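Local coordinates for CELL WALL surface anchor family protein (Streptococcus pneumoniae, PDB 2WW8) that is the adhesin of the pneumococcal pilus, binds calcium and magnesium ions and probably attaches the bacterium to host cells, at residues 107-113 with 731-735; 593-599 with 698-704; 646-651 with 663-668. All coordinates share one frame; numbering follows the deposited sequence.

Contact 1: residues 107-113 with 731-735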
loop_
_atom_site.group_PDB
_atom_site.type_symbol
_atom_site.label_atom_id
_atom_site.label_comp_id
_atom_site.label_asym_id
_atom_site.label_seq_id
_atom_site.Cartn_x
_atom_site.Cartn_y
_atom_site.Cartn_z
ATOM N N PRO A 107 20.953 -29.078 -48.348
ATOM C CA PRO A 107 21.029 -30.478 -47.892
ATOM C C PRO A 107 21.235 -31.434 -49.062
ATOM O O PRO A 107 20.949 -31.064 -50.206
ATOM C CB PRO A 107 19.658 -30.748 -47.263
ATOM C CG PRO A 107 19.036 -29.408 -47.023
ATOM C CD PRO A 107 19.648 -28.465 -48.030
ATOM N N VAL A 108 21.736 -32.637 -48.784
ATOM C CA VAL A 108 21.954 -33.620 -49.845
ATOM C C VAL A 108 20.589 -34.082 -50.360
ATOM O O VAL A 108 19.697 -34.391 -49.563
ATOM C CB VAL A 108 22.881 -34.790 -49.410
ATOM C CG1 VAL A 108 24.347 -34.325 -49.411
ATOM C CG2 VAL A 108 22.484 -35.373 -48.047
ATOM N N GLY A 109 20.427 -34.096 -51.684
ATOM C CA GLY A 109 19.143 -34.407 -52.317
ATOM C C GLY A 109 18.403 -33.211 -52.899
ATOM O O GLY A 109 17.563 -33.391 -53.781
ATOM N N TYR A 110 18.719 -32.004 -52.427
ATOM C CA TYR A 110 17.955 -30.786 -52.715
ATOM C C TYR A 110 18.692 -29.757 -53.590
ATOM O O TYR A 110 19.901 -29.558 -53.452
ATOM C CB TYR A 110 17.397 -30.177 -51.395
ATOM C CG TYR A 110 16.316 -31.075 -50.810
ATOM C CD1 TYR A 110 14.961 -30.878 -51.118
ATOM C CD2 TYR A 110 16.659 -32.174 -50.011
ATOM C CE1 TYR A 110 13.975 -31.751 -50.630
ATOM C CE2 TYR A 110 15.685 -33.042 -49.503
ATOM C CZ TYR A 110 14.346 -32.826 -49.819
ATOM O OH TYR A 110 13.404 -33.699 -49.319
ATOM N N LYS A 111 17.956 -29.105 -54.490
ATOM C CA LYS A 111 18.466 -27.996 -55.305
ATOM C C LYS A 111 19.045 -26.863 -54.460
ATOM O O LYS A 111 18.546 -26.620 -53.355
ATOM C CB LYS A 111 17.338 -27.394 -56.152
ATOM C CG LYS A 111 17.251 -27.835 -57.612
ATOM C CD LYS A 111 15.994 -27.176 -58.158
ATOM C CE LYS A 111 15.621 -27.659 -59.533
ATOM N NZ LYS A 111 14.266 -27.122 -59.791
ATOM N N PRO A 112 20.078 -26.160 -54.971
ATOM C CA PRO A 112 20.547 -24.955 -54.274
ATOM C C PRO A 112 19.502 -23.853 -54.427
ATOM O O PRO A 112 18.614 -23.982 -55.282
ATOM C CB PRO A 112 21.844 -24.588 -55.009
ATOM C CG PRO A 112 21.670 -25.169 -56.378
ATOM C CD PRO A 112 20.861 -26.427 -56.192
ATOM N N SER A 113 19.590 -22.813 -53.593
ATOM C CA SER A 113 18.716 -21.645 -53.692
ATOM C C SER A 113 19.317 -20.554 -54.592
ATOM O O SER A 113 20.498 -20.226 -54.479
ATOM C CB SER A 113 18.434 -21.100 -52.291
ATOM O OG SER A 113 17.875 -19.799 -52.345
ATOM N N LYS A 731 12.430 -26.332 -50.014
ATOM C CA LYS A 731 13.473 -26.700 -50.967
ATOM C C LYS A 731 12.910 -27.643 -52.050
ATOM O O LYS A 731 11.978 -28.415 -51.768
ATOM C CB LYS A 731 14.652 -27.272 -50.172
ATOM C CG LYS A 731 15.568 -26.234 -49.523
ATOM C CD LYS A 731 17.016 -26.296 -50.073
ATOM C CE LYS A 731 17.347 -25.346 -51.237
ATOM N NZ LYS A 731 17.050 -23.874 -51.092
ATOM N N GLU A 732 13.436 -27.563 -53.280
ATOM C CA GLU A 732 13.040 -28.496 -54.361
ATOM C C GLU A 732 14.024 -29.667 -54.451
ATOM O O GLU A 732 15.232 -29.465 -54.613
ATOM C CB GLU A 732 12.936 -27.850 -55.763
ATOM C CG GLU A 732 12.411 -26.410 -55.864
ATOM C CD GLU A 732 10.883 -26.293 -55.888
ATOM O OE1 GLU A 732 10.239 -26.931 -56.755
ATOM O OE2 GLU A 732 10.316 -25.542 -55.047
ATOM N N LYS A 733 13.505 -30.886 -54.341
ATOM C CA LYS A 733 14.305 -32.071 -54.650
ATOM C C LYS A 733 15.052 -31.863 -55.976
ATOM O O LYS A 733 14.459 -31.447 -56.975
ATOM C CB LYS A 733 13.402 -33.298 -54.750
ATOM C CG LYS A 733 14.070 -34.614 -54.402
ATOM C CD LYS A 733 13.761 -35.032 -52.973
ATOM C CE LYS A 733 13.758 -36.546 -52.865
ATOM N NZ LYS A 733 13.002 -36.947 -51.655
ATOM N N LYS A 734 16.359 -32.111 -55.988
ATOM C CA LYS A 734 17.100 -32.051 -57.255
ATOM C C LYS A 734 17.011 -33.339 -58.056
ATOM O O LYS A 734 16.999 -34.450 -57.517
ATOM C CB LYS A 734 18.543 -31.550 -57.120
ATOM C CG LYS A 734 19.450 -32.290 -56.148
ATOM C CD LYS A 734 20.538 -33.080 -56.867
ATOM C CE LYS A 734 21.666 -32.213 -57.401
ATOM N NZ LYS A 734 21.117 -31.190 -58.327
ATOM N N LEU A 735 16.918 -33.159 -59.366
ATOM C CA LEU A 735 16.863 -34.317 -60.244
ATOM C C LEU A 735 18.126 -34.452 -61.110
ATOM O O LEU A 735 18.828 -33.481 -61.407
ATOM C CB LEU A 735 15.552 -34.328 -61.053
ATOM C CG LEU A 735 14.257 -34.364 -60.221
ATOM C CD1 LEU A 735 13.076 -33.922 -61.074
ATOM C CD2 LEU A 735 13.970 -35.702 -59.506
#
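The carbonyl oxygen of E732 takes two donors from the 107-113 loop. K111 N binds E732 O at 2.8 Å, almost in line with the carbonyl bond (C=O...N angle 170°). Y110 CA adds a bent CH...O contact, 3.6 Å from E732 O. A second backbone bond runs the other way, from K734 N to G109 O at 2.8 Å. Its donor is tilted 17° from the carbonyl plane. Together the two bonds bridge Y110 and K733, although neither segment is a regular strand.

The Y110 ring meets the backbone of 731-735 obliquely, with CD1 3.5 Å from K733 N. With CG anti to the carbonyl carbon (chi1 -69°), it lies along the backbone of E732 and K733. K733 CD reaches the far end of the ring and lies 3.9 Å from Y110 CZ. Both polar ends then go to E57: Y110 OH bonds its backbone N, and K733 NZ forms a salt bridge with its carboxylate.

P107 to Y110 form a type II turn, with G109 at the positive phi that suits glycine. This turn lies between strands 97-105 and 116-121 of a prealbumin-like domain. Segment 731-735 connects strand 724-730, which pairs with strand 48-55, to strand 736-744 of another sheet. The contact therefore ties this connection to the turn.

K731 is bent along its chain, with CD 4.0 Å from P107 CD, but the placing of its end is doubtful. E103 binds S113 N; its long, weak ion pair with K731 NZ shares that doubt. K111 is extended beyond CG, and its side chain passes obliquely over that of E732, K111 CD 3.9 Å from E732 CB. K111 NZ stays 5.0 Å from E732 OE1, so any attraction is probably modest.

Contact 2: residues 593-599 with 698-704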
loop_
_atom_site.group_PDB
_atom_site.type_symbol
_atom_site.label_atom_id
_atom_site.label_comp_id
_atom_site.label_asym_id
_atom_site.label_seq_id
_atom_site.Cartn_x
_atom_site.Cartn_y
_atom_site.Cartn_z
ATOM N N ILE A 593 1.393 20.091 3.105
ATOM C CA ILE A 593 1.277 20.177 1.640
ATOM C C ILE A 593 0.335 21.326 1.333
ATOM O O ILE A 593 -0.847 21.305 1.675
ATOM C CB ILE A 593 0.910 18.853 1.002
ATOM C CG1 ILE A 593 2.041 17.865 1.314
ATOM C CG2 ILE A 593 0.657 19.007 -0.565
ATOM C CD1 ILE A 593 1.580 16.452 1.107
ATOM N N GLU A 594 0.906 22.384 0.783
ATOM C CA GLU A 594 0.110 23.563 0.568
ATOM C C GLU A 594 0.359 24.151 -0.844
ATOM O O GLU A 594 1.398 24.744 -1.063
ATOM C CB GLU A 594 0.442 24.551 1.683
ATOM C CG GLU A 594 -0.143 25.857 1.252
ATOM C CD GLU A 594 -0.723 26.661 2.346
ATOM O OE1 GLU A 594 0.021 26.999 3.318
ATOM O OE2 GLU A 594 -1.923 26.980 2.148
ATOM N N ASN A 595 -0.582 23.945 -1.769
ATOM C CA ASN A 595 -0.482 24.181 -3.220
ATOM C C ASN A 595 0.775 23.422 -3.649
ATOM O O ASN A 595 1.680 24.007 -4.253
ATOM C CB ASN A 595 -0.308 25.685 -3.518
ATOM C CG ASN A 595 -0.481 25.992 -4.985
ATOM O OD1 ASN A 595 -1.068 25.224 -5.726
ATOM N ND2 ASN A 595 0.069 27.114 -5.427
ATOM N N GLY A 596 0.842 22.154 -3.238
ATOM C CA GLY A 596 1.870 21.236 -3.709
ATOM C C GLY A 596 1.683 20.789 -5.153
ATOM O O GLY A 596 0.546 20.820 -5.673
ATOM N N THR A 597 2.785 20.368 -5.763
ATOM C CA THR A 597 2.838 19.914 -7.155
ATOM C C THR A 597 3.534 18.560 -7.318
ATOM O O THR A 597 4.647 18.324 -6.834
ATOM C CB THR A 597 3.617 21.001 -7.960
ATOM O OG1 THR A 597 2.871 22.225 -7.843
ATOM C CG2 THR A 597 3.772 20.666 -9.453
ATOM N N ILE A 598 2.926 17.656 -8.055
ATOM C CA ILE A 598 3.684 16.477 -8.469
ATOM C C ILE A 598 4.181 16.696 -9.887
ATOM O O ILE A 598 3.379 17.085 -10.740
ATOM C CB ILE A 598 2.842 15.218 -8.456
ATOM C CG1 ILE A 598 2.328 14.927 -7.053
ATOM C CG2 ILE A 598 3.666 14.018 -9.044
ATOM C CD1 ILE A 598 1.243 13.875 -6.998
ATOM N N THR A 599 5.464 16.430 -10.136
ATOM C CA THR A 599 6.025 16.515 -11.480
ATOM C C THR A 599 6.488 15.120 -11.863
ATOM O O THR A 599 7.327 14.475 -11.178
ATOM C CB THR A 599 7.213 17.484 -11.549
ATOM O OG1 THR A 599 6.781 18.774 -11.060
ATOM C CG2 THR A 599 7.743 17.641 -13.009
ATOM N N THR A 698 10.765 11.893 -10.708
ATOM C CA THR A 698 9.427 12.159 -10.200
ATOM C C THR A 698 9.406 12.839 -8.837
ATOM O O THR A 698 9.988 12.314 -7.914
ATOM C CB THR A 698 8.592 10.853 -10.184
ATOM O OG1 THR A 698 8.677 10.245 -11.476
ATOM C CG2 THR A 698 7.095 11.173 -9.994
ATOM N N THR A 699 8.764 13.993 -8.690
ATOM C CA THR A 699 8.993 14.844 -7.505
ATOM C C THR A 699 7.677 15.355 -6.961
ATOM O O THR A 699 6.678 15.540 -7.692
ATOM C CB THR A 699 9.967 16.043 -7.784
ATOM O OG1 THR A 699 9.405 16.944 -8.767
ATOM C CG2 THR A 699 11.293 15.519 -8.372
ATOM N N LEU A 700 7.698 15.585 -5.654
ATOM C CA LEU A 700 6.670 16.370 -4.997
ATOM C C LEU A 700 7.329 17.650 -4.493
ATOM O O LEU A 700 8.371 17.587 -3.785
ATOM C CB LEU A 700 6.139 15.569 -3.795
ATOM C CG LEU A 700 5.259 16.390 -2.823
ATOM C CD1 LEU A 700 3.979 16.850 -3.512
ATOM C CD2 LEU A 700 4.956 15.558 -1.551
ATOM N N HIS A 701 6.777 18.808 -4.858
ATOM C CA HIS A 701 7.151 20.052 -4.163
ATOM C C HIS A 701 5.988 20.214 -3.176
ATOM O O HIS A 701 4.896 20.536 -3.619
ATOM C CB HIS A 701 7.185 21.286 -5.081
ATOM C CG HIS A 701 8.373 21.317 -5.994
ATOM N ND1 HIS A 701 8.476 20.510 -7.106
ATOM C CD2 HIS A 701 9.505 22.061 -5.965
ATOM C CE1 HIS A 701 9.627 20.740 -7.719
ATOM N NE2 HIS A 701 10.260 21.697 -7.059
ATOM N N PRO A 702 6.217 20.001 -1.856
ATOM C CA PRO A 702 5.082 20.119 -0.937
ATOM C C PRO A 702 4.458 21.507 -0.905
ATOM O O PRO A 702 3.291 21.610 -0.555
ATOM C CB PRO A 702 5.714 19.836 0.467
ATOM C CG PRO A 702 6.874 18.957 0.145
ATOM C CD PRO A 702 7.429 19.536 -1.163
ATOM N N LYS A 703 5.200 22.562 -1.211
ATOM C CA LYS A 703 4.678 23.945 -1.093
ATOM C C LYS A 703 5.242 24.721 -2.276
ATOM O O LYS A 703 6.477 24.725 -2.473
ATOM C CB LYS A 703 5.063 24.576 0.270
ATOM C CG LYS A 703 4.813 23.742 1.561
ATOM C CD LYS A 703 5.124 24.462 2.929
ATOM C CE LYS A 703 5.106 23.588 4.257
ATOM N NZ LYS A 703 5.603 22.087 4.512
ATOM N N GLU A 704 4.403 25.309 -3.136
ATOM C CA GLU A 704 4.923 26.229 -4.171
ATOM C C GLU A 704 5.714 27.370 -3.560
ATOM O O GLU A 704 6.710 27.765 -4.133
ATOM C CB GLU A 704 3.863 26.747 -5.156
ATOM C CG GLU A 704 3.615 25.668 -6.290
ATOM C CD GLU A 704 4.309 25.954 -7.626
ATOM O OE1 GLU A 704 4.342 27.195 -7.871
ATOM O OE2 GLU A 704 4.771 25.009 -8.377
HETATM O O HOH W 1 7.081 18.644 -8.252
#
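T599 and T699 lie side by side and point the same way, with T599 CB 3.6 Å from T699 OG1. Their hydroxyls converge on one water, at 2.8 Å from T599 OG1 and 2.9 Å from T699 OG1. The T699 chi1 of 63° turns OG1 towards it. H701 turns an edge of its ring to the same water, which lies in the ring plane 2.6 Å from H701 ND1. T597 O takes a proton from this water at 2.8 Å. The water is thus held by four groups, and two successive hydrogen-bonded pairs, T597 with H701 and T599 with T699, share it.

The backbones that carry these side chains pair antiparallel. I598 with L700, between the two hydrogen-bonded pairs, is a non-hydrogen-bonded pair. The strands belong to a five-stranded sheet of the Ig-like domain, with 593-601 between 660-668 and 699-701. The other face carries I598 and L700, whose CG1 and CD1 atoms are 4.4 Å apart. Both side chains also rest on V210 of strand 203-218, so this face is turned to the domain interior.

At the other end the chain turns a corner at E594 and N595. N595 and G596 both face L666 in a G1 beta bulge. Across the corner, E594 N bonds P702 O at 2.8 Å. E704 N reaches N595 O from above the carbonyl plane, 50° out of it. The E704 side chain crosses N595 obliquely, and its carboxylate is turned 51° from the N595 amide. N595 ND2 lies near E704 CB, 3.8 Å away. E704 also crosses T597, with only a weak and unsettled approach of its OE2 to the T597 hydroxyl.

Contact 3: residues 646-651 with 663-668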
loop_
_atom_site.group_PDB
_atom_site.type_symbol
_atom_site.label_atom_id
_atom_site.label_comp_id
_atom_site.label_asym_id
_atom_site.label_seq_id
_atom_site.Cartn_x
_atom_site.Cartn_y
_atom_site.Cartn_z
ATOM N N LEU A 646 -10.904 17.921 -1.139
ATOM C CA LEU A 646 -9.443 18.055 -1.276
ATOM C C LEU A 646 -8.995 18.399 -2.714
ATOM O O LEU A 646 -7.927 18.968 -2.961
ATOM C CB LEU A 646 -8.799 16.739 -0.825
ATOM C CG LEU A 646 -9.022 16.418 0.684
ATOM C CD1 LEU A 646 -8.526 15.033 0.875
ATOM C CD2 LEU A 646 -8.247 17.384 1.622
ATOM N N LEU A 647 -9.823 18.086 -3.699
ATOM C CA LEU A 647 -9.414 18.312 -5.107
ATOM C C LEU A 647 -9.943 19.619 -5.699
ATOM O O LEU A 647 -9.779 19.880 -6.895
ATOM C CB LEU A 647 -9.803 17.088 -5.975
ATOM C CG LEU A 647 -9.156 15.790 -5.499
ATOM C CD1 LEU A 647 -9.564 14.658 -6.430
ATOM C CD2 LEU A 647 -7.582 15.916 -5.408
ATOM N N LYS A 648 -10.545 20.440 -4.841
ATOM C CA LYS A 648 -11.213 21.683 -5.276
ATOM C C LYS A 648 -10.309 22.500 -6.224
ATOM O O LYS A 648 -10.771 23.102 -7.197
ATOM C CB LYS A 648 -11.533 22.479 -3.994
ATOM C CG LYS A 648 -12.135 23.815 -4.218
ATOM C CD LYS A 648 -12.389 24.459 -2.840
ATOM C CE LYS A 648 -13.294 23.596 -1.999
ATOM N NZ LYS A 648 -14.011 24.467 -1.067
ATOM N N ASN A 649 -9.000 22.517 -5.964
ATOM C CA ASN A 649 -8.094 23.329 -6.776
ATOM C C ASN A 649 -7.057 22.488 -7.513
ATOM O O ASN A 649 -6.046 23.049 -8.004
ATOM C CB ASN A 649 -7.426 24.421 -5.881
ATOM C CG ASN A 649 -8.426 25.477 -5.388
ATOM O OD1 ASN A 649 -8.606 25.738 -4.182
ATOM N ND2 ASN A 649 -9.110 26.073 -6.333
ATOM N N ALA A 650 -7.257 21.169 -7.596
ATOM C CA ALA A 650 -6.258 20.285 -8.212
ATOM C C ALA A 650 -6.457 20.246 -9.724
ATOM O O ALA A 650 -7.601 20.284 -10.176
ATOM C CB ALA A 650 -6.319 18.842 -7.666
ATOM N N LYS A 651 -5.360 20.235 -10.488
ATOM C CA LYS A 651 -5.459 20.083 -11.932
ATOM C C LYS A 651 -4.436 19.039 -12.316
ATOM O O LYS A 651 -3.358 18.989 -11.713
ATOM C CB LYS A 651 -5.110 21.382 -12.645
ATOM C CG LYS A 651 -6.321 22.243 -12.888
ATOM C CD LYS A 651 -6.237 23.543 -12.163
ATOM C CE LYS A 651 -7.574 24.276 -12.379
ATOM N NZ LYS A 651 -8.827 23.684 -11.772
ATOM N N VAL A 663 0.649 17.452 -11.551
ATOM C CA VAL A 663 -0.556 17.653 -10.748
ATOM C C VAL A 663 -0.281 18.858 -9.847
ATOM O O VAL A 663 0.665 18.842 -9.052
ATOM C CB VAL A 663 -0.929 16.401 -9.913
ATOM C CG1 VAL A 663 -2.207 16.702 -9.065
ATOM C CG2 VAL A 663 -1.034 15.138 -10.742
ATOM N N THR A 664 -1.115 19.888 -9.977
ATOM C CA THR A 664 -1.002 21.125 -9.228
ATOM C C THR A 664 -2.144 21.283 -8.245
ATOM O O THR A 664 -3.161 20.629 -8.392
ATOM C CB THR A 664 -0.936 22.350 -10.184
ATOM O OG1 THR A 664 -2.176 22.443 -10.873
ATOM C CG2 THR A 664 0.231 22.260 -11.251
ATOM N N GLY A 665 -1.960 22.130 -7.239
ATOM C CA GLY A 665 -3.041 22.554 -6.368
ATOM C C GLY A 665 -3.346 21.551 -5.266
ATOM O O GLY A 665 -4.517 21.342 -4.995
ATOM N N LEU A 666 -2.329 20.909 -4.695
ATOM C CA LEU A 666 -2.540 19.938 -3.625
ATOM C C LEU A 666 -2.501 20.638 -2.281
ATOM O O LEU A 666 -1.536 21.344 -2.012
ATOM C CB LEU A 666 -1.402 18.887 -3.591
ATOM C CG LEU A 666 -1.376 18.052 -4.917
ATOM C CD1 LEU A 666 -0.235 17.000 -4.986
ATOM C CD2 LEU A 666 -2.711 17.338 -5.035
ATOM N N TYR A 667 -3.478 20.367 -1.422
ATOM C CA TYR A 667 -3.568 20.916 -0.060
ATOM C C TYR A 667 -3.958 19.759 0.861
ATOM O O TYR A 667 -5.101 19.313 0.777
ATOM C CB TYR A 667 -4.593 22.059 0.043
ATOM C CG TYR A 667 -4.312 23.297 -0.814
ATOM C CD1 TYR A 667 -4.579 23.291 -2.207
ATOM C CD2 TYR A 667 -3.798 24.458 -0.237
ATOM C CE1 TYR A 667 -4.323 24.404 -2.966
ATOM C CE2 TYR A 667 -3.565 25.624 -1.010
ATOM C CZ TYR A 667 -3.817 25.549 -2.380
ATOM O OH TYR A 667 -3.623 26.648 -3.208
ATOM N N LEU A 668 -3.020 19.221 1.642
ATOM C CA LEU A 668 -3.214 18.002 2.432
ATOM C C LEU A 668 -2.562 18.084 3.796
ATOM O O LEU A 668 -1.364 18.483 3.933
ATOM C CB LEU A 668 -2.618 16.798 1.692
ATOM C CG LEU A 668 -3.184 16.623 0.280
ATOM C CD1 LEU A 668 -2.233 15.794 -0.572
ATOM C CD2 LEU A 668 -4.597 16.015 0.336
HETATM O O HOH W 2 -7.354 21.229 -4.123
HETATM O O HOH W 3 -5.379 18.404 -1.943
HETATM O O HOH W 4 -3.978 24.002 -9.613
#
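K651 and T664 form an antiparallel hydrogen-bonded pair, with T664 N to K651 O at 3.0 Å and K651 N to T664 O at 3.1 Å. T664 N lies in the carbonyl plane of K651, whereas K651 N is tilted 35° from that of T664. A type I turn from L647 to A650 leads into this pair. G665 and L666 both face G596 in a G1 beta bulge of this Ig-like domain, and G665 has positive phi. Its CA points a hydrogen almost straight at N649 O, 3.5 Å away.

T664 chi1 of 65° sets OG1 between the backbone N and carbonyl carbon, 3.6 Å from K651 CB and facing a water that also bonds N649 O. N649 CB meets the Y667 ring obliquely. L646 and L668 cross at about a right angle, with CD1 of L646 4.1 Å from CD2 of L668.

L646 O receives protons from two waters. One passes on to G665 O and also accepts from N649 N; the other accepts from Y667 N, 2.8 Å away. Direct strand pairing thus gives way to water-mediated bonding, which satisfies backbone groups where the 3-10 segment and the turn stand off from strand 660-668.

Contacts 2 and 3 belong to one sheet of the Ig-like domain, with centres about 10 Å apart. They meet where strands 593-601 and 660-668 are neighbours. I598 N lies 2.7 Å from V663 O and G596 N lies 2.8 Å from L666 O, both probable hydrogen bonds. Contact 3 falls in the chain between the two halves of contact 2, as does the calcium site of L610, D613, R615, D617 and D620. Contact 1 is remote, its centre about 71 Å from that of contact 2 and 73 Å from that of contact 3. Its segments are 618 residues apart; the other contacts and the magnesium site of S234, S236 and D387 fall between them.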